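Local coordinates for protein beta-lactamase (Mycobacterium tuberculosis, PDB 4WHI) that is of unknown function but forms the C-terminal domain of a penicillin-binding protein that probably binds or hydrolyses beta-lactams, at residues A33-H38 with L42-G47; F53-W58 with F63-S68; S78-A83 with L87-Y92. All blocks are in the same frame, centred on the assembly; numbering follows the deposited sequence.

Following the chain from its N terminus, contact 1 closes first, where strand 33-38 turns back into 41-46; contact 2 closes next between 51-59 and 62-66, and contact 3 last between 77-83 and 86-89. The three are in series: none nests within another and none crosses. Each is a beta hairpin of one antiparallel meander whose strands keep their chain order. Strands 41-46 and 51-59 are neighbours and join contact 1 to contact 2, while 62-66 and 77-83 join contact 2 to contact 3. That the sheet curls is seen from Leu44 and Leu46 of contact 1 packing on Leu89 of contact 3, although their strands are not neighbours in it.

Contact 1: residues A33-H38 with L42-G47; sequences ATVTYH and LRLSLG
Thr34 and Ser45 are joined by a reciprocal pair of backbone hydrogen bonds, with Ser45 N 2.8 Å from Thr34 O, and Thr36 and Arg43 form the second hydrogen-bonded pair. Between and beyond them lie the non-hydrogen-bonded pairs Val35 with Leu44 and Tyr37 with Leu42. Here CA-H groups add contacts to carbonyls, the shortest from Val35 CA to Arg43 O at 3.2 Å.

Among the polar side chains, Arg43 reaches across to Thr36 side-on. Its NE donates to Thr36 OG1 at 2.8 Å, and NH2 adds a longer, more bent bond to the same Thr36 OG1 at 3.2 Å. The oxygen lies within a few degrees of the guanidinium plane, which fixes the turn of that group about its chain. Thr36 presents OG1 from between its own backbone N and carbonyl carbon (chi1 59°), and Arg43 gets there by bending at chi2 and chi3. His38 CB sits over one guanidinium face, 3.7 Å from Arg43 NH1. A water ties the row together, bonding Thr36 OG1, Ser45 OG and Thr34 O; Ser45 OG also bonds Thr52 on the next strand.

The two strands make a beta hairpin near the start of an antiparallel meander, and Val35 and Ala33 also hydrogen-bond through their backbones to Gly23 and Tyr25 on the edge strand 23-25.

Apolar contacts occupy the other face. Ala33 CB meets Leu46 CD2 at 3.8 Å and Leu44 CD1 at 3.9 Å, while Val35 CG1 approaches Leu42 CD2 at 4.0 Å, those two side chains crossing at a slant. Leu87, from a distant strand, packs against Ala33 and Val35.

Contact 2: residues F53-W58 with F63-S68; sequences FDLTHW and FTFTLS
Phe65 turns its ring edge toward the face of Phe53, an edge-to-face pair across the beta hairpin of strands 51-59 and 62-66, in the middle of the antiparallel meander. The centroids are 5.0 Å apart and the planes meet at 52°, so the pair is tilted well away from a perpendicular T. The touching atom is Phe65 CD2, which stands over the rim of the Phe53 ring. Phe65 holds its CG between backbone N and carbonyl carbon (chi1 59°), and its CD1 passes Leu55 CD2 at 4.0 Å, the two side chains running alongside each other in one direction. The edge of Phe53 faces the chain beyond, where its CD2 is 3.3 Å from Thr66 O.

At the other end the roles of the strands reverse. His57 directs its edge at the face of Phe63, with planes at 71° and CD2 of His57 3.9 Å from CZ of Phe63. The imidazole is also held by a hydrogen bond from NE2 to Gly60 O in the turn, and Phe63 meets Tyr21 edge-to-face. Trp58 slants across Thr64, its CE3 3.6 Å from the methyl CG2, while the indole takes part in a cation-pi contact with Lys79.

The direct backbone hydrogen bonds between the two segments are those of Thr56 and Thr64, with Thr64 N 2.8 Å from Thr56 O; His57 and Phe63 form the neighbouring non-hydrogen-bonded pair. Toward Phe53 the strands part, and a water spans the gap, donating to Asp54 O at 2.8 Å and accepting from Thr66 N at 2.9 Å.

Contact 3: residues S78-A83 with L87-Y92; sequences SKATFA and LNLEYY
Thr81 and Asn88 form a hydrogen-bonded antiparallel pair, Asn88 N lying 2.8 Å from Thr81 O, with the non-hydrogen-bonded pairs Ala80 with Leu89 and Phe82 with Leu87 to either side of it along the strands. This is the beta hairpin near the C-terminal end of the meander; Leu87 and Leu89 bond onward through their backbones to Phe100 and Gly98.

Leu87 sets its CD1 methyl squarely over the Phe82 ring, 3.7 Å from the centroid and 9° off the normal, which is a CH-pi contact. The same CD1 touches Ala80 CB, and Leu89 CD2 packs beside it on Ala80 CB at 3.6 Å. Val35 of the first hairpin leans on Phe82 at this apolar face.

Where the second strand gives way to a short 3-10 turn, a side chain takes over half of the pairing, as the acceptor. Glu90 places CG between its backbone N and carbonyl carbon (chi1 61°), the chain runs on extended, and the carboxylate accepts from Lys79 N at OE2, 2.8 Å away, on the anti side and 20° out of the carboxylate plane. Glu90 N in turn donates to Lys79 O at 3.2 Å. Next to them a water donates to Lys79 O, accepts from Tyr91 N at 2.9 Å and bonds Ser78 OG at 2.6 Å.

Contact 1: residues A33-H38 with L42-G47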
loop_
_atom_site.group_PDB
_atom_site.type_symbol
_atom_site.label_atom_id
_atom_site.label_comp_id
_atom_site.label_asym_id
_atom_site.label_seq_id
_atom_site.Cartn_x
_atom_site.Cartn_y
_atom_site.Cartn_z
ATOM N N ALA A 33 -5.256 -5.060 -7.664
ATOM C CA ALA A 33 -5.102 -4.522 -6.323
ATOM C C ALA A 33 -6.271 -3.577 -6.122
ATOM O O ALA A 33 -6.424 -2.613 -6.865
ATOM C CB ALA A 33 -3.794 -3.776 -6.197
ATOM N N THR A 34 -7.109 -3.868 -5.136
ATOM C CA THR A 34 -8.322 -3.098 -4.909
ATOM C C THR A 34 -8.129 -2.193 -3.707
ATOM O O THR A 34 -7.855 -2.665 -2.609
ATOM C CB THR A 34 -9.535 -4.025 -4.709
ATOM O OG1 THR A 34 -9.690 -4.844 -5.873
ATOM C CG2 THR A 34 -10.808 -3.219 -4.506
ATOM N N VAL A 35 -8.265 -0.887 -3.932
ATOM C CA VAL A 35 -8.084 0.112 -2.888
ATOM C C VAL A 35 -9.455 0.700 -2.556
ATOM O O VAL A 35 -10.162 1.200 -3.437
ATOM C CB VAL A 35 -7.088 1.208 -3.315
ATOM C CG1 VAL A 35 -6.911 2.229 -2.202
ATOM C CG2 VAL A 35 -5.742 0.593 -3.688
ATOM N N THR A 36 -9.833 0.594 -1.286
ATOM C CA THR A 36 -11.131 1.051 -0.813
ATOM C C THR A 36 -10.946 1.944 0.409
ATOM O O THR A 36 -9.889 1.947 1.046
ATOM C CB THR A 36 -12.068 -0.127 -0.446
ATOM O OG1 THR A 36 -11.459 -0.931 0.573
ATOM C CG2 THR A 36 -12.410 -0.988 -1.673
ATOM N N TYR A 37 -11.992 2.690 0.737
ATOM C CA TYR A 37 -11.960 3.633 1.842
ATOM C C TYR A 37 -13.065 3.288 2.823
ATOM O O TYR A 37 -14.207 3.026 2.418
ATOM C CB TYR A 37 -12.162 5.057 1.316
ATOM C CG TYR A 37 -12.344 6.119 2.382
ATOM C CD1 TYR A 37 -13.613 6.441 2.867
ATOM C CD2 TYR A 37 -11.258 6.816 2.886
ATOM C CE1 TYR A 37 -13.783 7.419 3.837
ATOM C CE2 TYR A 37 -11.418 7.796 3.851
ATOM C CZ TYR A 37 -12.683 8.101 4.315
ATOM O OH TYR A 37 -12.839 9.076 5.271
ATOM N N HIS A 38 -12.733 3.277 4.107
ATOM C CA HIS A 38 -13.739 3.069 5.138
ATOM C C HIS A 38 -13.416 3.870 6.393
ATOM O O HIS A 38 -12.356 3.699 6.976
ATOM C CB HIS A 38 -13.860 1.582 5.479
ATOM C CG HIS A 38 -14.983 1.278 6.414
ATOM N ND1 HIS A 38 -14.782 0.846 7.705
ATOM C CD2 HIS A 38 -16.321 1.389 6.259
ATOM C CE1 HIS A 38 -15.944 0.675 8.296
ATOM N NE2 HIS A 38 -16.894 1.001 7.442
ATOM N N LEU A 42 -7.729 4.046 4.308
ATOM C CA LEU A 42 -7.514 3.362 3.038
ATOM C C LEU A 42 -7.098 1.918 3.328
ATOM O O LEU A 42 -6.316 1.656 4.252
ATOM C CB LEU A 42 -6.432 4.031 2.186
ATOM C CG LEU A 42 -6.743 5.303 1.408
ATOM C CD1 LEU A 42 -5.495 5.739 0.652
ATOM C CD2 LEU A 42 -7.898 5.110 0.442
ATOM N N ARG A 43 -7.639 0.997 2.544
ATOM C CA ARG A 43 -7.287 -0.419 2.626
ATOM C C ARG A 43 -6.879 -0.933 1.251
ATOM O O ARG A 43 -7.390 -0.470 0.232
ATOM C CB ARG A 43 -8.467 -1.253 3.123
ATOM C CG ARG A 43 -9.117 -0.748 4.409
ATOM C CD ARG A 43 -10.346 0.115 4.140
ATOM N NE ARG A 43 -11.317 -0.635 3.356
ATOM C CZ ARG A 43 -12.184 -1.516 3.853
ATOM N NH1 ARG A 43 -12.266 -1.731 5.163
ATOM N NH2 ARG A 43 -12.986 -2.171 3.034
ATOM N N LEU A 44 -5.957 -1.893 1.252
ATOM C CA LEU A 44 -5.476 -2.566 0.056
ATOM C C LEU A 44 -5.879 -4.041 0.128
ATOM O O LEU A 44 -5.513 -4.730 1.085
ATOM C CB LEU A 44 -3.952 -2.451 -0.009
ATOM C CG LEU A 44 -3.194 -3.276 -1.045
ATOM C CD1 LEU A 44 -3.565 -2.817 -2.443
ATOM C CD2 LEU A 44 -1.694 -3.139 -0.828
ATOM N N SER A 45 -6.638 -4.510 -0.861
ATOM C CA SER A 45 -7.032 -5.923 -0.952
ATOM C C SER A 45 -6.364 -6.597 -2.150
ATOM O O SER A 45 -6.393 -6.071 -3.263
ATOM C CB SER A 45 -8.547 -6.060 -1.081
ATOM O OG SER A 45 -9.214 -5.498 0.030
ATOM N N LEU A 46 -5.774 -7.768 -1.912
ATOM C CA LEU A 46 -5.055 -8.516 -2.939
ATOM C C LEU A 46 -5.488 -9.980 -2.957
ATOM O O LEU A 46 -5.740 -10.569 -1.917
ATOM C CB LEU A 46 -3.562 -8.469 -2.660
ATOM C CG LEU A 46 -2.891 -7.102 -2.710
ATOM C CD1 LEU A 46 -1.626 -7.113 -1.864
ATOM C CD2 LEU A 46 -2.605 -6.726 -4.152
ATOM N N GLY A 47 -5.555 -10.557 -4.151
ATOM C CA GLY A 47 -5.793 -11.983 -4.310
ATOM C C GLY A 47 -7.263 -12.356 -4.340
ATOM O O GLY A 47 -8.117 -11.558 -3.953
HETATM O O HOH W 1 -8.355 -7.105 -5.653
HETATM O O HOH W 2 -9.673 -2.826 -0.347
#

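Contact 2: residues F53-W58 with F63-S68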
loop_
_atom_site.group_PDB
_atom_site.type_symbol
_atom_site.label_atom_id
_atom_site.label_comp_id
_atom_site.label_asym_id
_atom_site.label_seq_id
_atom_site.Cartn_x
_atom_site.Cartn_y
_atom_site.Cartn_z
ATOM N N PHE A 53 -5.104 -5.205 3.793
ATOM C CA PHE A 53 -4.140 -4.500 4.614
ATOM C C PHE A 53 -4.558 -3.047 4.782
ATOM O O PHE A 53 -4.957 -2.400 3.812
ATOM C CB PHE A 53 -2.765 -4.526 3.952
ATOM C CG PHE A 53 -2.250 -5.904 3.658
ATOM C CD1 PHE A 53 -2.578 -6.547 2.472
ATOM C CD2 PHE A 53 -1.414 -6.550 4.562
ATOM C CE1 PHE A 53 -2.099 -7.813 2.200
ATOM C CE2 PHE A 53 -0.930 -7.813 4.290
ATOM C CZ PHE A 53 -1.269 -8.446 3.109
ATOM N N ASP A 54 -4.461 -2.528 5.998
ATOM C CA ASP A 54 -4.598 -1.089 6.219
ATOM C C ASP A 54 -3.403 -0.384 5.602
ATOM O O ASP A 54 -2.268 -0.808 5.799
ATOM C CB ASP A 54 -4.624 -0.756 7.707
ATOM C CG ASP A 54 -5.935 -1.075 8.359
ATOM O OD1 ASP A 54 -6.909 -1.418 7.649
ATOM O OD2 ASP A 54 -5.987 -0.975 9.600
ATOM N N LEU A 55 -3.661 0.696 4.870
ATOM C CA LEU A 55 -2.595 1.538 4.332
ATOM C C LEU A 55 -2.368 2.699 5.274
ATOM O O LEU A 55 -3.289 3.446 5.579
ATOM C CB LEU A 55 -2.945 2.053 2.934
ATOM C CG LEU A 55 -2.943 0.999 1.832
ATOM C CD1 LEU A 55 -3.480 1.582 0.533
ATOM C CD2 LEU A 55 -1.556 0.410 1.641
ATOM N N THR A 56 -1.135 2.840 5.743
ATOM C CA THR A 56 -0.768 3.937 6.619
ATOM C C THR A 56 0.050 4.933 5.810
ATOM O O THR A 56 0.973 4.553 5.110
ATOM C CB THR A 56 0.039 3.417 7.820
ATOM O OG1 THR A 56 -0.801 2.572 8.610
ATOM C CG2 THR A 56 0.542 4.563 8.695
ATOM N N HIS A 57 -0.292 6.210 5.900
ATOM C CA HIS A 57 0.451 7.222 5.174
ATOM C C HIS A 57 1.931 7.238 5.563
ATOM O O HIS A 57 2.271 7.133 6.740
ATOM C CB HIS A 57 -0.165 8.599 5.360
ATOM C CG HIS A 57 0.417 9.617 4.443
ATOM N ND1 HIS A 57 1.102 10.719 4.897
ATOM C CD2 HIS A 57 0.470 9.666 3.091
ATOM C CE1 HIS A 57 1.529 11.421 3.863
ATOM N NE2 HIS A 57 1.157 10.804 2.756
ATOM N N TRP A 58 2.792 7.352 4.552
ATOM C CA TRP A 58 4.240 7.417 4.726
ATOM C C TRP A 58 4.754 8.818 4.367
ATOM O O TRP A 58 5.254 9.537 5.228
ATOM C CB TRP A 58 4.913 6.336 3.877
ATOM C CG TRP A 58 6.416 6.311 3.908
ATOM C CD1 TRP A 58 7.262 6.853 2.985
ATOM C CD2 TRP A 58 7.250 5.670 4.887
ATOM N NE1 TRP A 58 8.570 6.611 3.337
ATOM C CE2 TRP A 58 8.593 5.880 4.495
ATOM C CE3 TRP A 58 6.992 4.943 6.052
ATOM C CZ2 TRP A 58 9.674 5.392 5.232
ATOM C CZ3 TRP A 58 8.072 4.454 6.788
ATOM C CH2 TRP A 58 9.396 4.684 6.370
ATOM N N PHE A 63 2.243 5.205 0.761
ATOM C CA PHE A 63 1.692 4.609 1.961
ATOM C C PHE A 63 2.473 3.332 2.256
ATOM O O PHE A 63 3.272 2.865 1.433
ATOM C CB PHE A 63 0.209 4.266 1.740
ATOM C CG PHE A 63 -0.674 5.469 1.566
ATOM C CD1 PHE A 63 -0.686 6.170 0.365
ATOM C CD2 PHE A 63 -1.502 5.902 2.600
ATOM C CE1 PHE A 63 -1.498 7.281 0.204
ATOM C CE2 PHE A 63 -2.320 7.019 2.434
ATOM C CZ PHE A 63 -2.311 7.703 1.238
ATOM N N THR A 64 2.253 2.764 3.434
ATOM C CA THR A 64 2.818 1.462 3.749
ATOM C C THR A 64 1.759 0.529 4.302
ATOM O O THR A 64 0.703 0.962 4.786
ATOM C CB THR A 64 3.976 1.549 4.765
ATOM O OG1 THR A 64 3.499 2.118 5.983
ATOM C CG2 THR A 64 5.169 2.371 4.221
ATOM N N PHE A 65 2.053 -0.761 4.218
ATOM C CA PHE A 65 1.285 -1.761 4.929
ATOM C C PHE A 65 2.241 -2.727 5.627
ATOM O O PHE A 65 3.443 -2.771 5.323
ATOM C CB PHE A 65 0.300 -2.479 4.004
ATOM C CG PHE A 65 0.935 -3.175 2.832
ATOM C CD1 PHE A 65 1.277 -2.473 1.681
ATOM C CD2 PHE A 65 1.146 -4.548 2.854
ATOM C CE1 PHE A 65 1.849 -3.115 0.597
ATOM C CE2 PHE A 65 1.714 -5.196 1.768
ATOM C CZ PHE A 65 2.065 -4.480 0.638
ATOM N N THR A 66 1.709 -3.468 6.590
ATOM C CA THR A 66 2.510 -4.424 7.353
ATOM C C THR A 66 2.100 -5.839 6.959
ATOM O O THR A 66 0.912 -6.142 6.845
ATOM C CB THR A 66 2.365 -4.210 8.876
ATOM O OG1 THR A 66 0.980 -4.129 9.229
ATOM C CG2 THR A 66 3.058 -2.916 9.309
ATOM N N LEU A 67 3.094 -6.697 6.748
ATOM C CA LEU A 67 2.850 -8.026 6.213
ATOM C C LEU A 67 2.159 -8.918 7.241
ATOM O O LEU A 67 2.288 -8.710 8.446
ATOM C CB LEU A 67 4.156 -8.649 5.713
ATOM C CG LEU A 67 4.868 -7.854 4.605
ATOM C CD1 LEU A 67 6.089 -8.613 4.104
ATOM C CD2 LEU A 67 3.924 -7.544 3.452
ATOM N N SER A 68 1.407 -9.891 6.738
ATOM C CA SER A 68 0.560 -10.740 7.564
ATOM C C SER A 68 1.365 -11.817 8.287
ATOM O O SER A 68 2.536 -12.057 7.974
ATOM C CB SER A 68 -0.521 -11.397 6.711
ATOM O OG SER A 68 -0.031 -12.559 6.070
HETATM O O HOH W 3 -1.177 -3.141 6.986
HETATM O O HOH W 4 3.839 4.489 7.112
#

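Contact 3: residues S78-A83 with L87-Y92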
loop_
_atom_site.group_PDB
_atom_site.type_symbol
_atom_site.label_atom_id
_atom_site.label_comp_id
_atom_site.label_asym_id
_atom_site.label_seq_id
_atom_site.Cartn_x
_atom_site.Cartn_y
_atom_site.Cartn_z
ATOM N N SER A 78 5.998 -2.484 4.073
ATOM C CA SER A 78 6.094 -2.599 2.621
ATOM C C SER A 78 5.450 -1.370 1.984
ATOM O O SER A 78 4.392 -0.931 2.429
ATOM C CB SER A 78 5.382 -3.869 2.169
ATOM O OG SER A 78 5.586 -4.108 0.796
ATOM N N LYS A 79 6.099 -0.800 0.971
ATOM C CA LYS A 79 5.613 0.438 0.341
ATOM C C LYS A 79 4.591 0.235 -0.771
ATOM O O LYS A 79 4.714 -0.667 -1.609
ATOM C CB LYS A 79 6.773 1.279 -0.216
ATOM C CG LYS A 79 7.583 2.006 0.842
ATOM C CD LYS A 79 8.517 3.022 0.207
ATOM C CE LYS A 79 9.788 3.198 1.024
ATOM N NZ LYS A 79 9.513 3.396 2.472
ATOM N N ALA A 80 3.607 1.132 -0.767
ATOM C CA ALA A 80 2.590 1.244 -1.802
ATOM C C ALA A 80 2.614 2.673 -2.325
ATOM O O ALA A 80 2.193 3.601 -1.632
ATOM C CB ALA A 80 1.226 0.911 -1.229
ATOM N N THR A 81 3.110 2.853 -3.545
ATOM C CA THR A 81 3.335 4.187 -4.103
ATOM C C THR A 81 2.334 4.456 -5.213
ATOM O O THR A 81 2.299 3.742 -6.215
ATOM C CB THR A 81 4.763 4.322 -4.657
ATOM O OG1 THR A 81 5.701 4.001 -3.626
ATOM C CG2 THR A 81 5.032 5.743 -5.151
ATOM N N PHE A 82 1.510 5.476 -5.017
ATOM C CA PHE A 82 0.527 5.864 -6.016
ATOM C C PHE A 82 1.093 6.972 -6.904
ATOM O O PHE A 82 1.702 7.922 -6.416
ATOM C CB PHE A 82 -0.755 6.363 -5.352
ATOM C CG PHE A 82 -1.509 5.315 -4.582
ATOM C CD1 PHE A 82 -1.224 5.082 -3.241
ATOM C CD2 PHE A 82 -2.550 4.604 -5.177
ATOM C CE1 PHE A 82 -1.938 4.151 -2.515
ATOM C CE2 PHE A 82 -3.261 3.664 -4.452
ATOM C CZ PHE A 82 -2.952 3.439 -3.121
ATOM N N ALA A 83 0.869 6.857 -8.208
ATOM C CA ALA A 83 1.237 7.911 -9.150
ATOM C C ALA A 83 0.268 7.898 -10.315
ATOM O O ALA A 83 0.334 7.018 -11.176
ATOM C CB ALA A 83 2.666 7.717 -9.634
ATOM N N LEU A 87 -0.376 2.139 -9.284
ATOM C CA LEU A 87 0.015 1.793 -7.936
ATOM C C LEU A 87 1.187 0.826 -8.051
ATOM O O LEU A 87 1.068 -0.201 -8.705
ATOM C CB LEU A 87 -1.151 1.122 -7.222
ATOM C CG LEU A 87 -0.869 0.445 -5.882
ATOM C CD1 LEU A 87 -0.294 1.435 -4.877
ATOM C CD2 LEU A 87 -2.146 -0.177 -5.359
ATOM N N ASN A 88 2.313 1.167 -7.431
ATOM C CA ASN A 88 3.469 0.285 -7.394
ATOM C C ASN A 88 3.604 -0.300 -6.005
ATOM O O ASN A 88 3.714 0.436 -5.025
ATOM C CB ASN A 88 4.753 1.030 -7.767
ATOM C CG ASN A 88 5.972 0.122 -7.759
ATOM O OD1 ASN A 88 6.590 -0.086 -6.721
ATOM N ND2 ASN A 88 6.313 -0.430 -8.917
ATOM N N LEU A 89 3.576 -1.625 -5.936
ATOM C CA LEU A 89 3.760 -2.359 -4.694
ATOM C C LEU A 89 5.138 -2.999 -4.716
ATOM O O LEU A 89 5.380 -3.956 -5.462
ATOM C CB LEU A 89 2.696 -3.443 -4.569
ATOM C CG LEU A 89 1.244 -2.977 -4.536
ATOM C CD1 LEU A 89 0.353 -4.192 -4.338
ATOM C CD2 LEU A 89 1.013 -1.944 -3.439
ATOM N N GLU A 90 6.048 -2.471 -3.905
ATOM C CA GLU A 90 7.421 -2.967 -3.915
ATOM C C GLU A 90 7.511 -4.468 -3.618
ATOM O O GLU A 90 8.357 -5.158 -4.190
ATOM C CB GLU A 90 8.323 -2.153 -2.988
ATOM C CG GLU A 90 7.936 -2.164 -1.522
ATOM C CD GLU A 90 9.061 -1.707 -0.598
ATOM O OE1 GLU A 90 10.226 -1.617 -1.039
ATOM O OE2 GLU A 90 8.780 -1.439 0.582
ATOM N N TYR A 91 6.620 -4.977 -2.764
ATOM C CA TYR A 91 6.601 -6.404 -2.433
ATOM C C TYR A 91 6.520 -7.291 -3.677
ATOM O O TYR A 91 7.112 -8.380 -3.712
ATOM C CB TYR A 91 5.428 -6.741 -1.505
ATOM C CG TYR A 91 5.457 -8.169 -1.004
ATOM C CD1 TYR A 91 6.273 -8.534 0.060
ATOM C CD2 TYR A 91 4.680 -9.157 -1.606
ATOM C CE1 TYR A 91 6.316 -9.841 0.514
ATOM C CE2 TYR A 91 4.714 -10.467 -1.158
ATOM C CZ TYR A 91 5.534 -10.806 -0.099
ATOM O OH TYR A 91 5.569 -12.102 0.358
ATOM N N TYR A 92 5.785 -6.819 -4.684
ATOM C CA TYR A 92 5.482 -7.602 -5.880
ATOM C C TYR A 92 6.284 -7.186 -7.107
ATOM O O TYR A 92 5.971 -7.618 -8.221
ATOM C CB TYR A 92 3.999 -7.465 -6.216
ATOM C CG TYR A 92 3.091 -8.126 -5.225
ATOM C CD1 TYR A 92 2.916 -9.506 -5.229
ATOM C CD2 TYR A 92 2.399 -7.382 -4.292
ATOM C CE1 TYR A 92 2.075 -10.121 -4.319
ATOM C CE2 TYR A 92 1.558 -7.984 -3.375
ATOM C CZ TYR A 92 1.398 -9.355 -3.395
ATOM O OH TYR A 92 0.559 -9.947 -2.484
HETATM O O HOH W 5 4.570 -3.444 -1.448
HETATM O O HOH W 6 6.467 1.187 -3.857
#